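Local atomic coordinates of exotoxin 3, putative (Staphylococcus aureus subsp. aureus COL, PDB entry 4RH6), a protein that probably mediates virulence by proteolytically cleaving host proteins, including collagens and human cytokines such as IL8, IL17A and IFN-gamma. Residues Y115-P119 with G200-N204. Numbering follows the deposited sequence.
Sequences YINTP and GTKIN
The side-chain amide of N117 reaches across to the 200-204 backbone and donates both hydrogens of ND2 there. One goes to I203, whose O lies 2.8 Å from N117 ND2; the donor sits in the carbonyl plane, on a lone pair, with an N-H...O angle of 154°. The other goes to G200, with 3.2 Å between N117 ND2 and G200 O and a straighter angle of 166°, although here the donor is tilted out of the carbonyl plane. Both acceptors lie close to the plane of the N117 amide, so the two bonds together fix its rotation. CG anti to the backbone N (chi1 -172°) carries the amide over to the facing turn. The amide's OD1 accepts a bond from a water, with 2.8 Å between N117 OD1 and the water oxygen, and that water also donates weakly to I203 O.

Nonpolar contacts flank this amide. P119 packs beside the start of strand 203-210, with P119 CG 4.1 Å from I203 CG2, while its CB lies against the backbone carbonyl of N204. Towards G200, methyl meets methyl, I116 CG2 lying 3.6 Å from T201 CG2, while T201 OG1 turns to D199. Backbone bonds from both I116 and N117 to I137 fit a classic beta bulge. An asparagine thus bridges the lead-in to strand 120-124 and the turn opening strand 203-210, parallel neighbours in the mixed sheet of the beta-grasp domain characteristic of staphylococcal superantigen-like toxins.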
ATOM      1  N   TYR A 115       3.218 -11.230  15.065  1.00 40.37           N
ATOM      2  CA  TYR A 115       2.904  -9.916  14.529  1.00 38.83           C
ATOM      3  C   TYR A 115       3.479  -8.881  15.471  1.00 40.65           C
ATOM      4  O   TYR A 115       3.583  -9.106  16.666  1.00 40.22           O
ATOM      5  CB  TYR A 115       1.397  -9.699  14.323  1.00 38.67           C
ATOM      6  CG  TYR A 115       0.785 -10.577  13.238  1.00 38.16           C
ATOM      7  CD1 TYR A 115       0.959 -10.273  11.884  1.00 35.13           C
ATOM      8  CD2 TYR A 115       0.016 -11.689  13.560  1.00 38.06           C
ATOM      9  CE1 TYR A 115       0.396 -11.061  10.890  1.00 33.63           C
ATOM     10  CE2 TYR A 115      -0.548 -12.480  12.570  1.00 37.19           C
ATOM     11  CZ  TYR A 115      -0.361 -12.162  11.237  1.00 34.80           C
ATOM     12  OH  TYR A 115      -0.916 -12.957  10.258  1.00 33.82           O
ATOM     13  N   ILE A 116       3.875  -7.750  14.917  1.00 42.70           N
ATOM     14  CA  ILE A 116       4.481  -6.686  15.708  1.00 43.47           C
ATOM     15  C   ILE A 116       3.449  -5.857  16.445  1.00 42.51           C
ATOM     16  O   ILE A 116       3.657  -5.476  17.585  1.00 42.54           O
ATOM     17  CB  ILE A 116       5.247  -5.682  14.800  1.00 44.12           C
ATOM     18  CG1 ILE A 116       6.170  -6.395  13.807  1.00 44.07           C
ATOM     19  CG2 ILE A 116       6.003  -4.657  15.641  1.00 45.81           C
ATOM     20  CD1 ILE A 116       6.893  -5.420  12.897  1.00 44.58           C
ATOM     21  N   ASN A 117       2.348  -5.561  15.766  1.00 41.58           N
ATOM     22  CA  ASN A 117       1.306  -4.706  16.301  1.00 42.11           C
ATOM     23  C   ASN A 117      -0.032  -5.189  15.737  1.00 44.09           C
ATOM     24  O   ASN A 117      -0.099  -5.618  14.591  1.00 46.13           O
ATOM     25  CB  ASN A 117       1.608  -3.260  15.856  1.00 41.03           C
ATOM     26  CG  ASN A 117       0.703  -2.224  16.497  1.00 43.59           C
ATOM     27  OD1 ASN A 117       0.087  -2.466  17.532  1.00 44.52           O
ATOM     28  ND2 ASN A 117       0.639  -1.036  15.884  1.00 45.13           N
ATOM     29  N   THR A 118      -1.085  -5.151  16.538  1.00 44.96           N
ATOM     30  CA  THR A 118      -2.402  -5.564  16.071  1.00 44.55           C
ATOM     31  C   THR A 118      -3.409  -4.493  16.487  1.00 43.98           C
ATOM     32  O   THR A 118      -4.242  -4.718  17.362  1.00 42.82           O
ATOM     33  CB  THR A 118      -2.820  -6.926  16.643  1.00 47.55           C
ATOM     34  OG1 THR A 118      -3.039  -6.810  18.049  1.00 53.15           O
ATOM     35  CG2 THR A 118      -1.755  -7.967  16.397  1.00 48.94           C
ATOM     36  N   PRO A 119      -3.326  -3.314  15.861  1.00 43.07           N
ATOM     37  CA  PRO A 119      -4.248  -2.240  16.191  1.00 45.65           C
ATOM     38  C   PRO A 119      -5.707  -2.585  15.902  1.00 47.44           C
ATOM     39  O   PRO A 119      -5.994  -3.457  15.093  1.00 48.23           O
ATOM     40  CB  PRO A 119      -3.790  -1.091  15.272  1.00 45.91           C
ATOM     41  CG  PRO A 119      -3.066  -1.755  14.153  1.00 42.67           C
ATOM     42  CD  PRO A 119      -2.390  -2.926  14.789  1.00 41.17           C
ATOM     43  N   GLY A 200       4.839   1.384  11.287  1.00 40.86           N
ATOM     44  CA  GLY A 200       3.861   0.357  11.609  1.00 41.17           C
ATOM     45  C   GLY A 200       3.738  -0.015  13.077  1.00 45.02           C
ATOM     46  O   GLY A 200       2.733  -0.625  13.483  1.00 49.59           O
ATOM     47  N   THR A 201       4.759   0.297  13.873  1.00 44.39           N
ATOM     48  CA  THR A 201       4.718  -0.002  15.293  1.00 46.12           C
ATOM     49  C   THR A 201       3.933   1.058  16.054  1.00 47.33           C
ATOM     50  O   THR A 201       3.405   0.772  17.116  1.00 49.26           O
ATOM     51  CB  THR A 201       6.121  -0.063  15.910  1.00 47.64           C
ATOM     52  OG1 THR A 201       6.787   1.194  15.725  1.00 48.51           O
ATOM     53  CG2 THR A 201       6.943  -1.169  15.290  1.00 47.08           C
ATOM     54  N   LYS A 202       3.853   2.270  15.508  1.00 48.28           N
ATOM     55  CA  LYS A 202       3.149   3.384  16.172  1.00 52.44           C
ATOM     56  C   LYS A 202       1.656   3.508  15.804  1.00 48.40           C
ATOM     57  O   LYS A 202       0.966   4.377  16.326  1.00 50.14           O
ATOM     58  CB  LYS A 202       3.800   4.731  15.803  1.00 54.49           C
ATOM     59  CG  LYS A 202       5.318   4.867  15.948  1.00 53.80           C
ATOM     60  CD  LYS A 202       5.827   5.022  17.377  1.00 54.51           C
ATOM     61  CE  LYS A 202       7.332   5.261  17.468  1.00 55.65           C
ATOM     62  NZ  LYS A 202       7.832   6.347  16.583  1.00 54.86           N
ATOM     63  N   ILE A 203       1.152   2.664  14.916  1.00 43.96           N
ATOM     64  CA  ILE A 203      -0.248   2.767  14.529  1.00 42.67           C
ATOM     65  C   ILE A 203      -1.154   2.344  15.681  1.00 43.37           C
ATOM     66  O   ILE A 203      -1.071   1.208  16.162  1.00 45.10           O
ATOM     67  CB  ILE A 203      -0.578   1.895  13.304  1.00 43.67           C
ATOM     68  CG1 ILE A 203       0.290   2.286  12.097  1.00 43.41           C
ATOM     69  CG2 ILE A 203      -2.054   2.031  12.950  1.00 44.11           C
ATOM     70  CD1 ILE A 203       0.098   1.385  10.889  1.00 41.12           C
ATOM     71  N   ASN A 204      -2.046   3.239  16.090  1.00 43.71           N
ATOM     72  CA  ASN A 204      -2.965   2.961  17.195  1.00 46.97           C
ATOM     73  C   ASN A 204      -4.260   2.287  16.776  1.00 46.38           C
ATOM     74  O   ASN A 204      -4.683   1.315  17.392  1.00 46.72           O
ATOM     75  CB  ASN A 204      -3.272   4.252  17.972  1.00 50.36           C
ATOM     76  CG  ASN A 204      -4.189   4.020  19.173  1.00 49.67           C
ATOM     77  OD1 ASN A 204      -5.360   3.691  19.019  1.00 50.42           O
ATOM     78  ND2 ASN A 204      -3.673   4.263  20.365  1.00 50.31           N
TER
HETATM   79  O   HOH W   1      -1.229  -0.524  19.031  1.00 21.45           O